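PDB 4Y9V: particle-associated lyase from Acinetobacter bacteriophage AP22, which binds the capsular saccharide of Acinetobacter baumannii as a phage tailspike and probably cleaves the capsule as a lyase. Local coordinates for residues E380-E385 with Q412-L417; I439-A444 with V474-I479; A444-L449 with I479-V484; K452-I457 with I486-V491. All coordinates share one frame; numbering follows the deposited sequence. Where two conformers were deposited one is given.

The four contacts lie in the pectin lyase-like region, where each joins one coil of the parallel beta-helix to the next, so successive coils are joined side by side along the shaft. Contact 1 closes along the chain before the others open; contacts 2, 3 and 4 alternate their segments and follow the same two coils in turn. Contact 2 pairs strands 435-441 and 470-476, contact 3 packs the loops that leave them, its centre about 6 Å from that of contact 2, and contact 4 pairs strands 453-458 and 486-496. Contact 1, centred about 13 Å from contact 4, reaches the same run of strands two coils earlier, its 412-417 side next to 452-457 through the Asp416-Lys452 salt bridge.

Contact 1: residues E380-E385 with Q412-L417; sequences EPRGGE and QLHEDL. Unlike the reference sequence in segment 380-385: Glu380 (reference Lys). With EDO (1,2-ethanediol), chain D.
Arg382 O takes two backbone N-H groups from the next coil: His414 N at 2.8 Å, in the carbonyl plane, and more weakly Glu415 N at 3.3 Å. This is a turn-to-turn junction of the pectin lyase-like parallel beta-helix: segment 380-385 runs into strand 384-389, and segment 412-417 into strand 417-422. Parallel pairing begins where Gly384 N makes a nearly straight bond (166°) to Asp416 O, 2.8 Å long. The Arg382 side chain is extended from CG to NE, its CG opposite the backbone N (chi1 -179°), and this carries the guanidinium across the His414 ring. The two groups stack with centres 4.5 Å apart and planes turned by 29°, NE lying over the rim of the imidazole. NE also bonds to Tyr162 O, and the Tyr162 ring makes a cation-pi contact with the same arginine. Pro381 provides the apolar part: its CB meets Leu417 CD1 at 3.6 Å and Leu413 CD2 at 4.0 Å. A water donates to both Pro381 O and Gln412 O. An ethanediol, probably from the crystallisation liquor, sits at the guanidinium edge, its O1 accepting from Arg382 NH1 at 2.9 Å and donating to Gly383 O at 2.8 Å.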
loop_
_atom_site.group_PDB
_atom_site.type_symbol
_atom_site.label_atom_id
_atom_site.label_comp_id
_atom_site.label_asym_id
_atom_site.label_seq_id
_atom_site.Cartn_x
_atom_site.Cartn_y
_atom_site.Cartn_z
ATOM N N GLU A 380 11.943 10.200 20.486
ATOM C CA GLU A 380 12.197 11.630 20.269
ATOM C C GLU A 380 10.936 12.279 19.671
ATOM O O GLU A 380 11.001 12.898 18.604
ATOM C CB GLU A 380 13.436 11.862 19.393
ATOM C CG GLU A 380 14.724 11.375 20.043
ATOM C CD GLU A 380 15.997 11.775 19.289
ATOM O OE1 GLU A 380 16.009 11.716 18.049
ATOM O OE2 GLU A 380 16.982 12.159 19.957
ATOM N N PRO A 381 9.764 12.138 20.311
ATOM C CA PRO A 381 8.560 12.646 19.683
ATOM C C PRO A 381 8.467 14.166 19.670
ATOM O O PRO A 381 8.687 14.836 20.675
ATOM C CB PRO A 381 7.419 12.080 20.561
ATOM C CG PRO A 381 8.071 11.847 21.906
ATOM C CD PRO A 381 9.494 11.434 21.567
ATOM N N ARG A 382 8.053 14.692 18.528
ATOM C CA ARG A 382 7.758 16.114 18.335
ATOM C C ARG A 382 6.275 16.389 18.269
ATOM O O ARG A 382 5.790 17.404 18.809
ATOM C CB ARG A 382 8.481 16.598 17.076
ATOM C CG ARG A 382 8.280 18.061 16.763
ATOM C CD ARG A 382 9.109 18.429 15.534
ATOM N NE ARG A 382 8.966 19.804 15.115
ATOM C CZ ARG A 382 8.098 20.240 14.290
ATOM N NH1 ARG A 382 7.116 19.445 13.824
ATOM N NH2 ARG A 382 8.098 21.500 13.947
ATOM N N GLY A 383 5.516 15.518 17.608
ATOM C CA GLY A 383 4.093 15.683 17.491
ATOM C C GLY A 383 3.616 15.191 16.133
ATOM O O GLY A 383 4.419 14.941 15.236
ATOM N N GLY A 384 2.322 15.077 15.991
ATOM C CA GLY A 384 1.712 14.525 14.804
ATOM C C GLY A 384 1.336 13.067 14.994
ATOM O O GLY A 384 1.244 12.574 16.117
ATOM N N GLU A 385 1.094 12.392 13.859
ATOM C CA GLU A 385 0.583 11.032 13.873
ATOM C C GLU A 385 1.712 10.012 13.759
ATOM O O GLU A 385 2.673 10.181 13.012
ATOM C CB GLU A 385 -0.385 10.761 12.712
ATOM C CG GLU A 385 -1.671 11.525 12.812
ATOM C CD GLU A 385 -2.802 11.166 11.869
ATOM O OE1 GLU A 385 -2.535 10.686 10.773
ATOM O OE2 GLU A 385 -3.973 11.322 12.305
ATOM N N GLN A 412 8.691 18.966 25.966
ATOM C CA GLN A 412 7.437 19.457 25.448
ATOM C C GLN A 412 7.305 19.060 23.989
ATOM O O GLN A 412 8.230 19.207 23.184
ATOM C CB GLN A 412 7.332 20.971 25.597
ATOM C CG GLN A 412 7.251 21.466 27.027
ATOM C CD GLN A 412 5.917 21.176 27.689
ATOM O OE1 GLN A 412 4.913 20.831 27.048
ATOM N NE2 GLN A 412 5.902 21.336 28.990
ATOM N N LEU A 413 6.116 18.607 23.640
ATOM C CA LEU A 413 5.710 18.392 22.248
ATOM C C LEU A 413 5.473 19.730 21.554
ATOM O O LEU A 413 4.953 20.676 22.183
ATOM C CB LEU A 413 4.421 17.597 22.193
ATOM C CG LEU A 413 4.502 16.169 22.725
ATOM C CD1 LEU A 413 3.093 15.644 22.932
ATOM C CD2 LEU A 413 5.241 15.276 21.751
ATOM N N HIS A 414 5.774 19.802 20.249
ATOM C CA HIS A 414 5.388 20.922 19.407
ATOM C C HIS A 414 3.930 20.873 18.993
ATOM O O HIS A 414 3.316 21.921 18.774
ATOM C CB HIS A 414 6.278 20.980 18.176
ATOM C CG HIS A 414 7.627 21.574 18.311
ATOM N ND1 HIS A 414 8.068 22.557 17.517
ATOM C CD2 HIS A 414 8.602 21.229 19.134
ATOM C CE1 HIS A 414 9.302 22.842 17.923
ATOM N NE2 HIS A 414 9.687 22.052 18.903
ATOM N N GLU A 415 3.385 19.672 18.858
ATOM C CA GLU A 415 1.997 19.490 18.425
ATOM C C GLU A 415 1.460 18.262 19.164
ATOM O O GLU A 415 2.210 17.411 19.646
ATOM C CB GLU A 415 1.906 19.322 16.905
ATOM C CG GLU A 415 2.293 20.454 15.979
ATOM C CD GLU A 415 1.431 21.687 16.070
ATOM O OE1 GLU A 415 0.384 21.750 16.753
ATOM O OE2 GLU A 415 1.785 22.639 15.366
ATOM N N ASP A 416 0.130 18.144 19.197
ATOM C CA ASP A 416 -0.500 16.969 19.775
ATOM C C ASP A 416 0.057 15.708 19.113
ATOM O O ASP A 416 0.319 15.708 17.891
ATOM C CB ASP A 416 -1.996 17.027 19.564
ATOM C CG ASP A 416 -2.723 18.143 20.296
ATOM O OD1 ASP A 416 -2.130 18.787 21.192
ATOM O OD2 ASP A 416 -3.929 18.356 20.010
ATOM N N LEU A 417 0.189 14.651 19.881
ATOM C CA LEU A 417 0.713 13.374 19.459
ATOM C C LEU A 417 -0.415 12.351 19.370
ATOM O O LEU A 417 -1.150 12.193 20.324
ATOM C CB LEU A 417 1.779 12.908 20.473
ATOM C CG LEU A 417 2.472 11.618 20.166
ATOM C CD1 LEU A 417 3.842 11.610 20.674
ATOM C CD2 LEU A 417 1.719 10.417 20.716
HETATM C C1 EDO D . 6.620 16.031 13.207
HETATM O O1 EDO D . 6.498 16.684 14.401
HETATM C C2 EDO D . 5.492 16.296 12.264
HETATM O O2 EDO D . 5.566 17.620 11.769
HETATM O O HOH W 1 9.055 17.885 20.859
#

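Contact 2: residues I439-A444 with V474-I479; sequences IRQSNA and VEDGTI
Arg440 folds over the neighbouring strand and uses almost every atom of its side chain on two carbonyls, those of Glu475 and Asp476. Its CB starts 3.7 Å from Glu475 O, and CG passes 4.1 Å from the same Glu475 O. The chain bends twice, at chi2 and chi3 (both -65°), so that CD stays close to that oxygen and NE comes within 3.2 Å of it. The NE N-H is divided between Glu475 O and Asp476 O, both bonds bent, with NE above both carbonyl planes. CZ comes over to Asp476 O, and the tip NH2 bonds the same Asp476 O at 2.8 Å. Both oxygens lie in the guanidinium plane, and the side-on grip of Asp476 O by two nitrogens fixes the rotation of the group. Glu475 O is held from the opposite face of its plane by Gln441 N, 3.1 Å away, in the regular parallel pairing. Further along the chain, Thr478 OG1 donates to Asn443 OD1 at 2.7 Å from above the amide plane, while Asn443 ND2 makes a weak bond to Gly477 O. Asp476 OD1 touches Gln441 CB at 3.4 Å and pairs with Arg481, while OD2 accepts from Tyr482 N. Within the beta-helix, strand 435-441 lies between strands 405-409 and 470-476, and Val474, on the face of Ile439, packs on Val453 and Val455 of strand 453-458.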
loop_
_atom_site.group_PDB
_atom_site.type_symbol
_atom_site.label_atom_id
_atom_site.label_comp_id
_atom_site.label_asym_id
_atom_site.label_seq_id
_atom_site.Cartn_x
_atom_site.Cartn_y
_atom_site.Cartn_z
ATOM N N ILE A 439 2.078 5.274 26.445
ATOM C CA ILE A 439 2.798 6.549 26.375
ATOM C C ILE A 439 2.979 7.012 27.838
ATOM O O ILE A 439 1.984 7.109 28.564
ATOM C CB ILE A 439 2.043 7.603 25.577
ATOM C CG1 ILE A 439 1.678 7.126 24.145
ATOM C CG2 ILE A 439 2.823 8.932 25.600
ATOM C CD1 ILE A 439 2.899 6.943 23.244
ATOM N N ARG A 440 4.220 7.319 28.228
ATOM C CA ARG A 440 4.504 7.890 29.520
ATOM C C ARG A 440 5.217 9.224 29.371
ATOM O O ARG A 440 6.059 9.386 28.494
ATOM C CB ARG A 440 5.384 6.995 30.390
ATOM C CG ARG A 440 4.839 5.587 30.645
ATOM C CD ARG A 440 3.576 5.536 31.449
ATOM N NE ARG A 440 3.678 6.016 32.837
ATOM C CZ ARG A 440 4.024 5.241 33.856
ATOM N NH1 ARG A 440 4.441 4.009 33.699
ATOM N NH2 ARG A 440 3.933 5.751 35.103
ATOM N N GLN A 441 4.901 10.155 30.253
ATOM C CA GLN A 441 5.737 11.340 30.461
ATOM C C GLN A 441 6.906 10.961 31.340
ATOM O O GLN A 441 6.736 10.326 32.384
ATOM C CB GLN A 441 4.912 12.484 31.042
ATOM C CG GLN A 441 5.731 13.731 31.321
ATOM C CD GLN A 441 4.863 14.914 31.731
ATOM O OE1 GLN A 441 3.674 14.962 31.400
ATOM N NE2 GLN A 441 5.472 15.864 32.417
ATOM N N SER A 442 8.115 11.355 30.958
ATOM C CA SER A 442 9.286 11.108 31.780
ATOM C C SER A 442 9.208 11.899 33.091
ATOM O O SER A 442 8.818 13.048 33.109
ATOM C CB SER A 442 10.520 11.600 31.019
ATOM O OG SER A 442 11.663 11.392 31.805
ATOM N N ASN A 443 9.723 11.276 34.155
ATOM C CA ASN A 443 9.902 12.045 35.387
ATOM C C ASN A 443 10.866 13.191 35.196
ATOM O O ASN A 443 10.781 14.190 35.952
ATOM C CB ASN A 443 10.331 11.131 36.540
ATOM C CG ASN A 443 9.124 10.405 37.091
ATOM O OD1 ASN A 443 8.060 11.032 37.273
ATOM N ND2 ASN A 443 9.209 9.147 37.395
ATOM N N ALA A 444 11.754 13.146 34.205
ATOM C CA ALA A 444 12.702 14.246 33.966
ATOM C C ALA A 444 12.015 15.464 33.389
ATOM O O ALA A 444 12.634 16.515 33.389
ATOM C CB ALA A 444 13.814 13.746 33.042
ATOM N N VAL A 474 -1.977 5.897 28.875
ATOM C CA VAL A 474 -1.209 7.144 28.806
ATOM C C VAL A 474 -1.153 7.688 30.229
ATOM O O VAL A 474 -2.199 7.854 30.843
ATOM C CB VAL A 474 -1.881 8.157 27.863
ATOM C CG1 VAL A 474 -1.098 9.467 27.859
ATOM C CG2 VAL A 474 -2.039 7.603 26.460
ATOM N N GLU A 475 0.051 7.997 30.754
ATOM C CA GLU A 475 0.128 8.460 32.127
ATOM C C GLU A 475 1.484 9.136 32.391
ATOM O O GLU A 475 2.502 8.818 31.760
ATOM C CB GLU A 475 -0.105 7.288 33.093
ATOM C CG GLU A 475 -0.308 7.700 34.578
ATOM C CD GLU A 475 -1.345 8.765 34.723
ATOM O OE1 GLU A 475 -2.550 8.426 34.802
ATOM O OE2 GLU A 475 -0.981 9.968 34.710
ATOM N N ASP A 476 1.476 10.012 33.390
ATOM C CA ASP A 476 2.716 10.622 33.867
ATOM C C ASP A 476 3.636 9.544 34.462
ATOM O O ASP A 476 3.195 8.462 34.835
ATOM C CB ASP A 476 2.399 11.716 34.887
ATOM C CG ASP A 476 3.549 12.681 35.152
ATOM O OD1 ASP A 476 4.549 12.690 34.371
ATOM O OD2 ASP A 476 3.458 13.430 36.168
ATOM N N GLY A 477 4.906 9.893 34.590
ATOM C CA GLY A 477 5.887 8.999 35.131
ATOM C C GLY A 477 5.776 8.804 36.653
ATOM O O GLY A 477 6.304 7.806 37.174
ATOM N N THR A 478 5.130 9.736 37.318
ATOM C CA THR A 478 4.754 9.655 38.730
ATOM C C THR A 478 3.251 9.786 38.736
ATOM O O THR A 478 2.710 10.814 38.295
ATOM C CB THR A 478 5.410 10.760 39.567
ATOM O OG1 THR A 478 6.820 10.531 39.638
ATOM C CG2 THR A 478 4.858 10.740 40.977
ATOM N N ILE A 479 2.557 8.752 39.220
ATOM C CA ILE A 479 1.102 8.791 39.216
ATOM C C ILE A 479 0.629 9.876 40.168
ATOM O O ILE A 479 1.043 9.909 41.357
ATOM C CB ILE A 479 0.510 7.433 39.663
ATOM C CG1 ILE A 479 1.136 6.223 39.030
ATOM C CG2 ILE A 479 -1.007 7.512 39.559
ATOM C CD1 ILE A 479 0.988 6.283 37.580
#

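Contact 3: residues A444-L449 with I479-V484; sequences ALNEAL and IGRYTV
The loops that leave two adjacent strands of the beta-helix pack together here, with the ring of Tyr482 wedged between the Glu447-Ala448 peptide and its own neighbour Arg481. Glu447 C stands 3.6 Å above the ring plane, over its centre, and Ala448 N lies over the same face. Arg481 CG covers the opposite face nearer the rim. The phenol is placed there because Tyr482 CG stands opposite the carbonyl carbon (chi1 -56°), sending the ring across to the other loop. At its far end the hydroxyl donates to Asn446 OD1 at 2.8 Å, in the conformer modelled here, approaching 44° out of the amide plane.

Asn446 is the centre of an inverse gamma turn, closed by a weak bond from Glu447 N to Leu445 O (3.1 Å). Its amide plane runs nearly parallel to that of the Arg481 guanidinium (3°) but is displaced above it, with Asn446 OD1 3.6 Å from Arg481 NH1. That guanidinium is fixed mainly by partners just before the loops: NH2 makes a salt bridge with Asp476 OD1 and bonds Ser442 O, and NH1 bonds Asn443 O. It thus ties the 442-443 backbone to Asp476. On the other loop, Gln412 of the preceding coil holds Glu447 OE2 and Ala448 O.

Nearer the body of the beta-helix, Leu449 CD2 meets Val484 CG1 at 4.1 Å. A water bridges the two loops beside them, accepting from Leu449 N at 2.8 Å and donating to Thr483 O at 2.9 Å.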
loop_
_atom_site.group_PDB
_atom_site.type_symbol
_atom_site.label_atom_id
_atom_site.label_comp_id
_atom_site.label_asym_id
_atom_site.label_seq_id
_atom_site.Cartn_x
_atom_site.Cartn_y
_atom_site.Cartn_z
ATOM N N ALA A 444 11.754 13.146 34.205
ATOM C CA ALA A 444 12.702 14.246 33.966
ATOM C C ALA A 444 12.015 15.464 33.389
ATOM O O ALA A 444 12.634 16.515 33.389
ATOM C CB ALA A 444 13.814 13.746 33.042
ATOM N N LEU A 445 10.798 15.368 32.842
ATOM C CA LEU A 445 10.053 16.506 32.377
ATOM C C LEU A 445 9.185 16.951 33.573
ATOM O O LEU A 445 8.086 16.431 33.790
ATOM C CB LEU A 445 9.210 16.200 31.144
ATOM C CG LEU A 445 8.453 17.400 30.594
ATOM C CD1 LEU A 445 9.385 18.547 30.184
ATOM C CD2 LEU A 445 7.631 16.978 29.396
ATOM N N ASN A 446 9.722 17.819 34.397
ATOM C CA ASN A 446 9.094 18.170 35.682
ATOM C C ASN A 446 8.257 19.435 35.496
ATOM O O ASN A 446 8.466 20.465 36.144
ATOM C CB ASN A 446 10.115 18.320 36.789
ATOM C CG ASN A 446 9.427 18.443 38.159
ATOM O OD1 ASN A 446 8.230 18.202 38.385
ATOM N ND2 ASN A 446 10.256 18.926 39.072
ATOM N N GLU A 447 7.278 19.346 34.599
ATOM C CA GLU A 447 6.299 20.388 34.304
ATOM C C GLU A 447 5.161 19.740 33.528
ATOM O O GLU A 447 5.349 18.702 32.915
ATOM C CB GLU A 447 6.893 21.556 33.578
ATOM C CG GLU A 447 7.438 21.184 32.233
ATOM C CD GLU A 447 8.198 22.291 31.582
ATOM O OE1 GLU A 447 8.836 23.093 32.273
ATOM O OE2 GLU A 447 8.191 22.395 30.347
ATOM N N ALA A 448 4.000 20.338 33.579
ATOM C CA ALA A 448 2.857 19.821 32.854
ATOM C C ALA A 448 3.107 19.982 31.343
ATOM O O ALA A 448 3.653 20.970 30.851
ATOM C CB ALA A 448 1.590 20.547 33.255
ATOM N N LEU A 449 2.696 18.943 30.628
ATOM C CA LEU A 449 2.766 18.865 29.178
ATOM C C LEU A 449 1.718 19.786 28.595
ATOM O O LEU A 449 0.546 19.667 28.961
ATOM C CB LEU A 449 2.573 17.390 28.768
ATOM C CG LEU A 449 2.806 17.134 27.282
ATOM C CD1 LEU A 449 4.263 17.319 26.935
ATOM C CD2 LEU A 449 2.334 15.729 26.953
ATOM N N ILE A 479 2.557 8.752 39.220
ATOM C CA ILE A 479 1.102 8.791 39.216
ATOM C C ILE A 479 0.629 9.876 40.168
ATOM O O ILE A 479 1.043 9.909 41.357
ATOM C CB ILE A 479 0.510 7.433 39.663
ATOM C CG1 ILE A 479 1.136 6.223 39.030
ATOM C CG2 ILE A 479 -1.007 7.512 39.559
ATOM C CD1 ILE A 479 0.988 6.283 37.580
ATOM N N GLY A 480 -0.180 10.798 39.695
ATOM C CA GLY A 480 -0.675 11.887 40.507
ATOM C C GLY A 480 0.180 13.115 40.535
ATOM O O GLY A 480 -0.190 14.092 41.201
ATOM N N ARG A 481 1.286 13.148 39.815
ATOM C CA ARG A 481 2.118 14.346 39.737
ATOM C C ARG A 481 1.485 15.332 38.800
ATOM O O ARG A 481 0.903 16.329 39.232
ATOM C CB ARG A 481 3.558 13.969 39.363
ATOM C CG ARG A 481 4.460 15.187 39.202
ATOM C CD ARG A 481 5.872 14.831 38.786
ATOM N NE ARG A 481 5.878 14.332 37.404
ATOM C CZ ARG A 481 6.965 14.358 36.619
ATOM N NH1 ARG A 481 8.117 14.814 37.078
ATOM N NH2 ARG A 481 6.829 13.951 35.346
ATOM N N TYR A 482 1.515 15.052 37.468
ATOM C CA TYR A 482 0.797 15.835 36.499
ATOM C C TYR A 482 -0.213 14.932 35.815
ATOM O O TYR A 482 -0.033 13.726 35.675
ATOM C CB TYR A 482 1.747 16.417 35.400
ATOM C CG TYR A 482 2.860 17.230 35.986
ATOM C CD1 TYR A 482 2.611 18.408 36.675
ATOM C CD2 TYR A 482 4.198 16.829 35.910
ATOM C CE1 TYR A 482 3.619 19.171 37.245
ATOM C CE2 TYR A 482 5.224 17.543 36.479
ATOM C CZ TYR A 482 4.926 18.711 37.151
ATOM O OH TYR A 482 5.884 19.498 37.764
ATOM N N THR A 483 -1.270 15.572 35.284
ATOM C CA THR A 483 -2.111 14.926 34.274
ATOM C C THR A 483 -1.432 15.103 32.927
ATOM O O THR A 483 -1.053 16.224 32.554
ATOM C CB THR A 483 -3.505 15.568 34.276
ATOM O OG1 THR A 483 -4.116 15.195 35.523
ATOM C CG2 THR A 483 -4.340 15.072 33.145
ATOM N N VAL A 484 -1.286 14.006 32.182
ATOM C CA VAL A 484 -0.896 14.099 30.770
ATOM C C VAL A 484 -2.169 14.432 30.003
ATOM O O VAL A 484 -3.104 13.631 30.051
ATOM C CB VAL A 484 -0.271 12.799 30.262
ATOM C CG1 VAL A 484 -0.019 12.902 28.777
ATOM C CG2 VAL A 484 1.017 12.496 31.039
HETATM O O HOH W 2 1.694 16.714 31.936
#

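Contact 4: residues K452-I457 with I486-V491; sequences KVNVHI and IGYIIV
Tyr488, Ile490 and Asn454 bury the most surface in this parallel strand pair of the beta-helix, and two of them meet through a side chain standing in for backbone. Asn454 OD1 accepts from Tyr488 N at 2.9 Å where the register slips by one residue, a beta bulge between the Val453-Ile486 and Val455-Ile489 pairs, with the chain turning a corner at Gly487. The same asparagine lies flat on the tyrosine, its amide only 12° from the ring plane. Asn454 CB sits over the middle of the ring, 3.9 Å from the Tyr488 centroid, in a CH-pi contact. The phenol reaches this position with CG between its backbone N and carbonyl carbon (chi1 60°). Asn454 ND2 goes to Thr418 OG1 in the preceding coil.

Further along, Ile490 runs side by side with His456. Its CD1 stands over the imidazole face, 4.0 Å from the His456 ring centroid, while Ile490 CG2 touches CD2 of His456 at 3.5 Å. Regular pairing has resumed by then, and Ile457 N reaches Ile490 O in a nearly straight bond of 2.8 Å.

The two sides of the pair have different surroundings. Val453, Val455, Ile457 and Ile486 face strand 470-476, Val455 and Ile457 also reaching Val437 of strand 435-441, while Val491 packs on Leu505. His456, Tyr488 and Ile490 instead meet Gly460, Thr497 and Val495 of a second subunit. Near that interface one water links His456 ND1, 2.8 Å away, to Tyr488 OH, 2.6 Å away, lying in the plane of both rings.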
loop_
_atom_site.group_PDB
_atom_site.type_symbol
_atom_site.label_atom_id
_atom_site.label_comp_id
_atom_site.label_asym_id
_atom_site.label_seq_id
_atom_site.Cartn_x
_atom_site.Cartn_y
_atom_site.Cartn_z
ATOM N N LYS A 452 -1.404 17.601 23.808
ATOM C CA LYS A 452 -2.197 16.414 24.103
ATOM C C LYS A 452 -1.669 15.158 23.417
ATOM O O LYS A 452 -0.982 15.213 22.411
ATOM C CB LYS A 452 -3.657 16.536 23.624
ATOM C CG LYS A 452 -4.386 17.751 24.235
ATOM C CD LYS A 452 -5.840 17.826 23.861
ATOM C CE LYS A 452 -6.273 17.797 22.412
ATOM N NZ LYS A 452 -5.969 19.066 21.662
ATOM N N VAL A 453 -2.069 14.032 24.030
ATOM C CA VAL A 453 -1.842 12.730 23.475
ATOM C C VAL A 453 -3.193 12.090 23.127
ATOM O O VAL A 453 -4.141 12.152 23.910
ATOM C CB VAL A 453 -1.081 11.845 24.492
ATOM C CG1 VAL A 453 -0.944 10.410 23.992
ATOM C CG2 VAL A 453 0.263 12.464 24.817
ATOM N N ASN A 454 -3.240 11.437 21.961
ATOM C CA ASN A 454 -4.384 10.665 21.544
ATOM C C ASN A 454 -3.903 9.260 21.141
ATOM O O ASN A 454 -2.793 9.105 20.645
ATOM C CB ASN A 454 -5.096 11.276 20.339
ATOM C CG ASN A 454 -5.359 12.749 20.525
ATOM O OD1 ASN A 454 -6.088 13.160 21.442
ATOM N ND2 ASN A 454 -4.784 13.544 19.662
ATOM N N VAL A 455 -4.780 8.254 21.318
ATOM C CA VAL A 455 -4.470 6.897 20.881
ATOM C C VAL A 455 -5.700 6.339 20.203
ATOM O O VAL A 455 -6.817 6.500 20.702
ATOM C CB VAL A 455 -4.048 5.988 22.081
ATOM C CG1 VAL A 455 -3.835 4.556 21.623
ATOM C CG2 VAL A 455 -2.801 6.539 22.762
ATOM N N HIS A 456 -5.507 5.702 19.042
ATOM C CA HIS A 456 -6.608 5.188 18.214
ATOM C C HIS A 456 -6.215 3.806 17.772
ATOM O O HIS A 456 -5.290 3.657 16.956
ATOM C CB HIS A 456 -6.831 6.167 17.055
ATOM C CG HIS A 456 -8.058 5.928 16.222
ATOM N ND1 HIS A 456 -8.448 6.884 15.322
ATOM C CD2 HIS A 456 -8.971 4.944 16.215
ATOM C CE1 HIS A 456 -9.561 6.445 14.760
ATOM N NE2 HIS A 456 -9.920 5.263 15.262
ATOM N N ILE A 457 -6.859 2.777 18.320
ATOM C CA ILE A 457 -6.583 1.378 18.037
ATOM C C ILE A 457 -7.868 0.762 17.467
ATOM O O ILE A 457 -8.910 0.808 18.093
ATOM C CB ILE A 457 -6.117 0.595 19.281
ATOM C CG1 ILE A 457 -4.949 1.254 19.975
ATOM C CG2 ILE A 457 -5.815 -0.827 18.886
ATOM C CD1 ILE A 457 -4.476 0.568 21.243
ATOM N N ILE A 486 -5.006 14.377 27.416
ATOM C CA ILE A 486 -5.428 13.414 26.424
ATOM C C ILE A 486 -6.624 13.997 25.724
ATOM O O ILE A 486 -7.594 14.406 26.387
ATOM C CB ILE A 486 -5.758 12.043 27.067
ATOM C CG1 ILE A 486 -4.501 11.422 27.696
ATOM C CG2 ILE A 486 -6.447 11.122 26.090
ATOM C CD1 ILE A 486 -4.811 10.312 28.654
ATOM N N GLY A 487 -6.620 13.999 24.390
ATOM C CA GLY A 487 -7.784 14.415 23.640
ATOM C C GLY A 487 -8.809 13.300 23.584
ATOM O O GLY A 487 -9.891 13.349 24.150
ATOM N N TYR A 488 -8.407 12.221 22.901
ATOM C CA TYR A 488 -9.252 11.050 22.817
ATOM C C TYR A 488 -8.415 9.786 22.809
ATOM O O TYR A 488 -7.273 9.745 22.358
ATOM C CB TYR A 488 -10.159 11.079 21.554
ATOM C CG TYR A 488 -9.423 11.139 20.247
ATOM C CD1 TYR A 488 -9.002 12.354 19.700
ATOM C CD2 TYR A 488 -9.124 9.995 19.544
ATOM C CE1 TYR A 488 -8.316 12.431 18.530
ATOM C CE2 TYR A 488 -8.448 10.049 18.322
ATOM C CZ TYR A 488 -8.055 11.265 17.827
ATOM O OH TYR A 488 -7.383 11.365 16.630
ATOM N N ILE A 489 -9.059 8.716 23.316
ATOM C CA ILE A 489 -8.557 7.358 23.149
ATOM C C ILE A 489 -9.712 6.518 22.603
ATOM O O ILE A 489 -10.773 6.438 23.213
ATOM C CB ILE A 489 -7.962 6.740 24.415
ATOM C CG1 ILE A 489 -6.773 7.571 24.927
ATOM C CG2 ILE A 489 -7.580 5.284 24.152
ATOM C CD1 ILE A 489 -6.240 7.145 26.272
ATOM N N ILE A 490 -9.480 5.920 21.429
ATOM C CA ILE A 490 -10.429 5.014 20.810
ATOM C C ILE A 490 -9.796 3.628 20.767
ATOM O O ILE A 490 -8.690 3.480 20.253
ATOM C CB ILE A 490 -10.761 5.491 19.377
ATOM C CG1 ILE A 490 -11.492 6.829 19.425
ATOM C CG2 ILE A 490 -11.516 4.434 18.601
ATOM C CD1 ILE A 490 -11.628 7.487 18.048
ATOM N N VAL A 491 -10.480 2.639 21.339
ATOM C CA VAL A 491 -10.092 1.222 21.243
ATOM C C VAL A 491 -11.391 0.503 20.925
ATOM O O VAL A 491 -12.089 0.036 21.827
ATOM C CB VAL A 491 -9.406 0.693 22.491
ATOM C CG1 VAL A 491 -8.962 -0.752 22.268
ATOM C CG2 VAL A 491 -8.215 1.563 22.911
HETATM O O HOH W 3 -7.093 9.322 15.019
#